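Local coordinates for nucleoplasmin-like protein (PDB 1NLQ) that binds core histones and functions in the ATP-facilitated assembly of approximately regularly spaced nucleosomal arrays, its N-terminal core forming a pentameric ring, at residues T19-E24 with E83-F88; I34-L39 with A74-V79; N49-N54 with G95-H100. All coordinates share one frame; numbering follows the deposited sequence.

Interaction 1 of 3, residues T19-E24 with E83-F88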
# COMPACT_ATOMS: atom_id res chain seq x y z
N THR A 19 2.96 -24.75 0.89
CA THR A 19 1.53 -24.95 1.04
C THR A 19 1.07 -24.58 2.44
O THR A 19 1.73 -24.89 3.43
CB THR A 19 1.13 -26.43 0.77
OG1 THR A 19 1.44 -26.78 -0.58
CG2 THR A 19 -0.36 -26.62 1.02
N TRP A 20 -0.06 -23.89 2.50
CA TRP A 20 -0.65 -23.51 3.78
C TRP A 20 -1.91 -24.36 3.91
O TRP A 20 -2.78 -24.33 3.04
CB TRP A 20 -1.05 -22.03 3.78
CG TRP A 20 -1.73 -21.61 5.07
CD1 TRP A 20 -1.15 -21.49 6.30
CD2 TRP A 20 -3.10 -21.25 5.24
NE1 TRP A 20 -2.08 -21.08 7.23
CE2 TRP A 20 -3.29 -20.93 6.60
CE3 TRP A 20 -4.20 -21.17 4.37
CZ2 TRP A 20 -4.53 -20.53 7.12
CZ3 TRP A 20 -5.44 -20.77 4.89
CH2 TRP A 20 -5.59 -20.46 6.25
N ASP A 21 -1.99 -25.13 4.97
CA ASP A 21 -3.16 -25.98 5.17
C ASP A 21 -3.30 -26.34 6.63
O ASP A 21 -3.41 -27.52 6.98
CB ASP A 21 -3.04 -27.24 4.34
CG ASP A 21 -4.33 -28.03 4.31
OD1 ASP A 21 -4.38 -29.06 3.61
OD2 ASP A 21 -5.30 -27.62 5.00
N VAL A 22 -3.33 -25.29 7.45
CA VAL A 22 -3.46 -25.40 8.90
C VAL A 22 -4.55 -26.34 9.39
O VAL A 22 -5.73 -25.98 9.44
CB VAL A 22 -3.72 -24.00 9.51
CG1 VAL A 22 -4.01 -24.12 11.00
CG2 VAL A 22 -2.53 -23.11 9.27
N ASP A 23 -4.15 -27.55 9.77
CA ASP A 23 -5.08 -28.54 10.29
C ASP A 23 -6.12 -28.93 9.25
O ASP A 23 -7.33 -28.82 9.48
CB ASP A 23 -5.74 -27.99 11.56
CG ASP A 23 -4.74 -27.83 12.69
OD1 ASP A 23 -4.94 -26.96 13.58
OD2 ASP A 23 -3.74 -28.59 12.69
N GLU A 24 -5.61 -29.39 8.11
CA GLU A 24 -6.39 -29.84 6.95
C GLU A 24 -7.90 -29.66 7.01
O GLU A 24 -8.39 -28.54 6.83
CB GLU A 24 -6.05 -31.31 6.65
N GLU A 83 -10.45 -20.62 5.13
CA GLU A 83 -10.67 -22.06 5.23
C GLU A 83 -10.39 -22.80 3.94
O GLU A 83 -11.29 -23.41 3.36
CB GLU A 83 -12.11 -22.34 5.66
CG GLU A 83 -12.43 -21.89 7.06
CD GLU A 83 -13.87 -22.14 7.44
OE1 GLU A 83 -14.19 -22.02 8.64
OE2 GLU A 83 -14.68 -22.46 6.55
N SER A 84 -9.15 -22.75 3.48
CA SER A 84 -8.81 -23.43 2.25
C SER A 84 -7.33 -23.75 2.20
O SER A 84 -6.51 -23.11 2.86
CB SER A 84 -9.24 -22.60 1.03
OG SER A 84 -8.76 -21.27 1.09
N LYS A 85 -6.99 -24.78 1.43
CA LYS A 85 -5.61 -25.17 1.26
C LYS A 85 -5.02 -24.26 0.19
O LYS A 85 -5.53 -24.21 -0.93
CB LYS A 85 -5.51 -26.63 0.81
CG LYS A 85 -4.10 -27.12 0.69
CD LYS A 85 -4.04 -28.53 0.15
CE LYS A 85 -2.59 -28.97 -0.06
NZ LYS A 85 -2.50 -30.18 -0.90
N VAL A 86 -3.97 -23.53 0.54
CA VAL A 86 -3.36 -22.62 -0.42
C VAL A 86 -1.91 -22.96 -0.73
O VAL A 86 -1.10 -23.13 0.17
CB VAL A 86 -3.41 -21.17 0.10
CG1 VAL A 86 -2.77 -20.24 -0.90
CG2 VAL A 86 -4.85 -20.77 0.35
N THR A 87 -1.58 -23.04 -2.01
CA THR A 87 -0.20 -23.34 -2.38
C THR A 87 0.39 -22.20 -3.21
O THR A 87 -0.20 -21.77 -4.19
CB THR A 87 -0.11 -24.62 -3.21
OG1 THR A 87 -0.65 -25.72 -2.47
CG2 THR A 87 1.34 -24.91 -3.54
N PHE A 88 1.56 -21.71 -2.79
CA PHE A 88 2.25 -20.63 -3.50
C PHE A 88 3.41 -21.26 -4.25
O PHE A 88 4.16 -22.05 -3.68
CB PHE A 88 2.82 -19.60 -2.52
CG PHE A 88 1.79 -18.95 -1.65
CD1 PHE A 88 1.66 -19.34 -0.33
CD2 PHE A 88 0.96 -17.95 -2.15
CE1 PHE A 88 0.71 -18.74 0.49
CE2 PHE A 88 0.01 -17.35 -1.34
CZ PHE A 88 -0.12 -17.74 -0.01
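T19 and W20 pair antiparallel with T87 and V86 at the edge of a beta-sheet, W20 and V86 forming the hydrogen-bonded pair through W20 N to V86 O (2.7 Å) and V86 N to W20 O (2.9 Å). The two faces of this short ladder differ sharply. On one, the threonines of the non-hydrogen-bonded pair meet hydroxyl to hydroxyl, T19 OG1 lying 3.0 Å from T87 OG1 in a hydrogen bond that either could donate. Beside them T19 CG2 is pressed to 3.4 Å from K85 CE, tighter than usual for two carbons, while the extended K85 chain also runs its CG past D21 OD1. The D21 and K85 charges are opposite but do not touch, OD1 and NZ standing 5.0 Å apart. On the other face W20 turns inward: with CG anti to the backbone N (chi1 177°) its six-membered ring reaches S84 O, 3.3 Å from CZ3, and V86 CG2 meets the ring edge at 4.1 Å from CE3. W20 NE1 is held by N103 OD1, and the indole also packs on L32 of the facing sheet. The chemistry thus implies an amphipathic edge strand, polar toward solvent and aromatic toward the core of the sandwich.

Interaction 2 of 3, residues I34-L39 with A74-V79; sequences IKQILL and AVNPDV
A G1 beta bulge, D78 and V79 together facing I34, marks the pairing of I34-L39 with A74-V79 in the nucleoplasmin beta-sandwich. I34 O receives weak bonds from the N atoms of both residues, and I34 N gives a firmer one to V79 O at 2.8 Å. A second antiparallel ladder is closed by I37 N to V75 O and V75 N to I37 O, both 3.0 Å; between the two the register slips by one residue. On the other edge of strand 31-39, K35 and Q36 form a classic bulge against H100. The inward face is apolar. I37 CB rests 3.7 Å from V75 CG2, and the I37 side chain crosses P77 at about a right angle, its CD1 4.0 Å from P77 CG. Farther along, L38 CD1 covers A74 CB on the face turned to the second subunit. K35, bent at chi2 (-67°), comes alongside D78 in a salt bridge. K35 NZ also bridges D78 OD2 of the second subunit, and D78 OD2 meets K35 NZ of the third, so the salt bridges probably continue round the ring. Within the chain, K35 NZ meets D78 OD1 at 2.8 Å, from 46° above the carboxylate plane.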
# COMPACT_ATOMS: atom_id res chain seq x y z
N ILE A 34 -2.24 -12.42 3.14
CA ILE A 34 -0.92 -12.16 2.58
C ILE A 34 -0.74 -10.66 2.43
O ILE A 34 -1.41 -10.03 1.62
CB ILE A 34 -0.74 -12.86 1.22
CG1 ILE A 34 -0.84 -14.37 1.40
CG2 ILE A 34 0.60 -12.49 0.62
CD1 ILE A 34 0.09 -14.95 2.47
N LYS A 35 0.18 -10.11 3.22
CA LYS A 35 0.43 -8.67 3.22
C LYS A 35 1.50 -8.18 2.28
O LYS A 35 1.36 -7.12 1.68
CB LYS A 35 0.79 -8.22 4.64
CG LYS A 35 -0.34 -8.33 5.65
CD LYS A 35 -1.45 -7.36 5.31
CE LYS A 35 -2.47 -7.23 6.43
NZ LYS A 35 -3.46 -6.16 6.13
N GLN A 36 2.58 -8.94 2.17
CA GLN A 36 3.70 -8.53 1.33
C GLN A 36 4.44 -9.70 0.70
O GLN A 36 4.59 -10.76 1.30
CB GLN A 36 4.67 -7.68 2.19
CG GLN A 36 5.99 -7.32 1.55
CD GLN A 36 6.91 -6.53 2.49
OE1 GLN A 36 6.98 -5.31 2.42
NE2 GLN A 36 7.61 -7.24 3.37
N ILE A 37 4.88 -9.50 -0.54
CA ILE A 37 5.66 -10.49 -1.27
C ILE A 37 6.85 -9.67 -1.72
O ILE A 37 6.72 -8.73 -2.50
CB ILE A 37 4.89 -11.09 -2.46
CG1 ILE A 37 3.65 -11.82 -1.93
CG2 ILE A 37 5.77 -12.08 -3.20
CD1 ILE A 37 2.80 -12.51 -2.99
N LEU A 38 8.02 -10.04 -1.20
CA LEU A 38 9.25 -9.30 -1.42
C LEU A 38 10.34 -10.08 -2.13
O LEU A 38 10.57 -11.25 -1.83
CB LEU A 38 9.74 -8.85 -0.04
CG LEU A 38 11.04 -8.10 0.19
CD1 LEU A 38 11.00 -6.72 -0.44
CD2 LEU A 38 11.26 -8.00 1.69
N LEU A 39 11.01 -9.41 -3.07
CA LEU A 39 12.09 -10.03 -3.84
C LEU A 39 13.42 -9.87 -3.10
O LEU A 39 13.79 -8.77 -2.69
CB LEU A 39 12.18 -9.37 -5.22
CG LEU A 39 13.22 -9.95 -6.18
CD1 LEU A 39 12.82 -11.37 -6.57
CD2 LEU A 39 13.31 -9.07 -7.42
N ALA A 74 8.75 -5.21 -4.56
CA ALA A 74 7.73 -5.84 -3.74
C ALA A 74 6.31 -5.46 -4.12
O ALA A 74 6.08 -4.45 -4.78
CB ALA A 74 7.97 -5.47 -2.27
N VAL A 75 5.37 -6.30 -3.72
CA VAL A 75 3.96 -6.02 -3.93
C VAL A 75 3.28 -6.24 -2.58
O VAL A 75 3.77 -6.99 -1.72
CB VAL A 75 3.29 -6.93 -5.00
CG1 VAL A 75 3.82 -6.58 -6.38
CG2 VAL A 75 3.51 -8.39 -4.66
N ASN A 76 2.15 -5.58 -2.38
CA ASN A 76 1.40 -5.68 -1.13
C ASN A 76 -0.02 -6.08 -1.51
O ASN A 76 -0.91 -5.25 -1.57
CB ASN A 76 1.41 -4.34 -0.42
CG ASN A 76 2.80 -3.92 0.01
OD1 ASN A 76 3.33 -4.41 1.00
ND2 ASN A 76 3.42 -3.03 -0.76
N PRO A 77 -0.23 -7.37 -1.76
CA PRO A 77 -1.56 -7.87 -2.15
C PRO A 77 -2.68 -7.58 -1.16
O PRO A 77 -3.74 -7.08 -1.54
CB PRO A 77 -1.32 -9.38 -2.31
CG PRO A 77 0.14 -9.48 -2.64
CD PRO A 77 0.74 -8.47 -1.69
N ASP A 78 -2.42 -7.89 0.11
CA ASP A 78 -3.41 -7.72 1.17
C ASP A 78 -4.63 -8.56 0.82
O ASP A 78 -5.77 -8.14 0.98
CB ASP A 78 -3.82 -6.25 1.35
CG ASP A 78 -4.64 -6.04 2.63
OD1 ASP A 78 -4.47 -6.84 3.58
OD2 ASP A 78 -5.43 -5.07 2.71
N VAL A 79 -4.36 -9.77 0.32
CA VAL A 79 -5.44 -10.67 -0.05
C VAL A 79 -5.60 -11.72 1.04
O VAL A 79 -4.71 -11.93 1.85
CB VAL A 79 -5.15 -11.38 -1.38
CG1 VAL A 79 -5.09 -10.36 -2.50
CG2 VAL A 79 -3.85 -12.16 -1.30

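Interaction 3 of 3, residues N49-N54 with G95-H100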
# COMPACT_ATOMS: atom_id res chain seq x y z
N ASN A 49 10.31 -12.58 -11.59
CA ASN A 49 10.04 -13.59 -10.58
C ASN A 49 8.54 -13.53 -10.38
O ASN A 49 8.00 -12.49 -10.02
CB ASN A 49 10.78 -13.26 -9.28
CG ASN A 49 12.18 -13.83 -9.26
OD1 ASN A 49 12.43 -14.86 -8.64
ND2 ASN A 49 13.10 -13.17 -9.95
N VAL A 50 7.88 -14.65 -10.64
CA VAL A 50 6.43 -14.72 -10.54
C VAL A 50 5.96 -15.78 -9.56
O VAL A 50 6.38 -16.93 -9.65
CB VAL A 50 5.81 -15.01 -11.93
CG1 VAL A 50 4.29 -15.05 -11.85
CG2 VAL A 50 6.26 -13.95 -12.92
N VAL A 51 5.11 -15.37 -8.64
CA VAL A 51 4.55 -16.28 -7.64
C VAL A 51 3.10 -16.52 -8.02
O VAL A 51 2.35 -15.58 -8.26
CB VAL A 51 4.60 -15.67 -6.22
CG1 VAL A 51 3.94 -16.62 -5.22
CG2 VAL A 51 6.04 -15.40 -5.82
N GLU A 52 2.71 -17.78 -8.09
CA GLU A 52 1.35 -18.13 -8.44
C GLU A 52 0.68 -18.74 -7.23
O GLU A 52 1.28 -19.53 -6.51
CB GLU A 52 1.36 -19.15 -9.57
CG GLU A 52 -0.02 -19.65 -9.95
CD GLU A 52 0.05 -20.96 -10.70
OE1 GLU A 52 0.50 -20.98 -11.86
OE2 GLU A 52 -0.35 -21.98 -10.10
N VAL A 53 -0.57 -18.36 -6.98
CA VAL A 53 -1.29 -18.91 -5.85
C VAL A 53 -2.29 -19.94 -6.38
O VAL A 53 -2.87 -19.76 -7.45
CB VAL A 53 -2.04 -17.80 -5.04
CG1 VAL A 53 -3.17 -17.21 -5.85
CG2 VAL A 53 -2.58 -18.39 -3.74
N ASN A 54 -2.45 -21.03 -5.63
CA ASN A 54 -3.36 -22.09 -6.02
C ASN A 54 -4.29 -22.48 -4.89
O ASN A 54 -3.86 -22.73 -3.77
CB ASN A 54 -2.59 -23.35 -6.44
CG ASN A 54 -1.72 -23.12 -7.65
OD1 ASN A 54 -0.58 -22.66 -7.54
ND2 ASN A 54 -2.26 -23.44 -8.82
N GLY A 95 14.32 -16.49 -7.55
CA GLY A 95 14.19 -15.90 -6.24
C GLY A 95 15.52 -15.48 -5.63
O GLY A 95 16.47 -15.18 -6.35
N PRO A 96 15.63 -15.45 -4.30
CA PRO A 96 14.53 -15.81 -3.39
C PRO A 96 13.40 -14.79 -3.33
O PRO A 96 13.58 -13.61 -3.65
CB PRO A 96 15.24 -15.97 -2.05
CG PRO A 96 16.38 -15.02 -2.14
CD PRO A 96 16.87 -15.16 -3.55
N VAL A 97 12.23 -15.27 -2.95
CA VAL A 97 11.05 -14.44 -2.79
C VAL A 97 10.47 -14.75 -1.41
O VAL A 97 10.34 -15.92 -1.04
CB VAL A 97 9.99 -14.72 -3.88
CG1 VAL A 97 8.73 -13.91 -3.61
CG2 VAL A 97 10.56 -14.37 -5.24
N TYR A 98 10.14 -13.72 -0.66
CA TYR A 98 9.59 -13.91 0.67
C TYR A 98 8.11 -13.55 0.70
O TYR A 98 7.69 -12.54 0.12
CB TYR A 98 10.35 -13.04 1.69
CG TYR A 98 11.85 -13.05 1.49
CD1 TYR A 98 12.52 -11.91 1.03
CD2 TYR A 98 12.61 -14.19 1.76
CE1 TYR A 98 13.90 -11.90 0.85
CE2 TYR A 98 13.99 -14.19 1.58
CZ TYR A 98 14.62 -13.05 1.12
OH TYR A 98 15.99 -13.06 0.92
N ILE A 99 7.31 -14.37 1.36
CA ILE A 99 5.87 -14.12 1.47
C ILE A 99 5.57 -13.85 2.94
O ILE A 99 5.87 -14.68 3.81
CB ILE A 99 5.06 -15.34 0.98
CG1 ILE A 99 5.37 -15.61 -0.49
CG2 ILE A 99 3.57 -15.07 1.15
CD1 ILE A 99 4.73 -16.87 -1.05
N HIS A 100 5.00 -12.68 3.23
CA HIS A 100 4.67 -12.29 4.60
C HIS A 100 3.19 -12.05 4.82
O HIS A 100 2.49 -11.54 3.95
CB HIS A 100 5.41 -11.01 4.97
CG HIS A 100 6.89 -11.05 4.71
ND1 HIS A 100 7.51 -10.16 3.86
CD2 HIS A 100 7.86 -11.85 5.19
CE1 HIS A 100 8.80 -10.42 3.83
NE2 HIS A 100 9.04 -11.44 4.63
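N49 and V51 reach across the interior of the nucleoplasmin beta-sandwich to G95, V97 and I99, joining strand 48-55 of one sheet to strand 97-104 of the other. The strand axes pass 9.4 Å apart at closest and run 39° from parallel, so side chains rather than backbone ladders make the contact. Its tight end is polar. G95 N donates to N49 OD1 at 2.7 Å, lying in the plane of the amide carbonyl, though the N-H is bent to 133° at the hydrogen. With CG anti to the carbonyl carbon (chi1 -88°), the N49 amide is carried toward the turn that leads into strand 97-104, and its ND2 bonds back to E47 O, so both ends of the amide are engaged and its rotation is fixed. An alanine here is likely to leave the buried G95 N without its acceptor and E47 O without its donor, and to open a gap beside V97. The positive phi of G95 favours glycine, and a cis peptide follows it before P96. Next comes the apolar middle: V51 and V97 lie alongside, pointing in opposite directions, V51 CG2 to V97 CG1 at 3.8 Å, and V97 also packs on I37 and L39. Toward the other end the strands diverge and the direct contact thins. There E52 and N54 lie on the partly exposed side, while V53 is covered by I64 and F88 of its own sheet. The last touch between the strands is the slack one of V51 CG1 with I99 CD1, at 4.3 Å.

Overall arrangement
The three contacts show how one beta-sandwich uses different chemistry at different depths. Interaction 1 is the most exposed, a sheet-edge pairing with hydroxyls and charges outside. Interaction 2, in the opposite sheet, is buried between the sandwich interior on one face and neighbouring subunits on the other, and it alone of the three carries a salt bridge continued across chains. Interaction 3, nearest the chain's centre, joins the two sheets by side chains rather than by a ladder. They interlock: F88 packs on I34, V53 and I99, T87 O probably bonds N54 N, and strand 97-104 is hydrogen-bonded to strand 31-39, with I37 CG2 against V97 CG1.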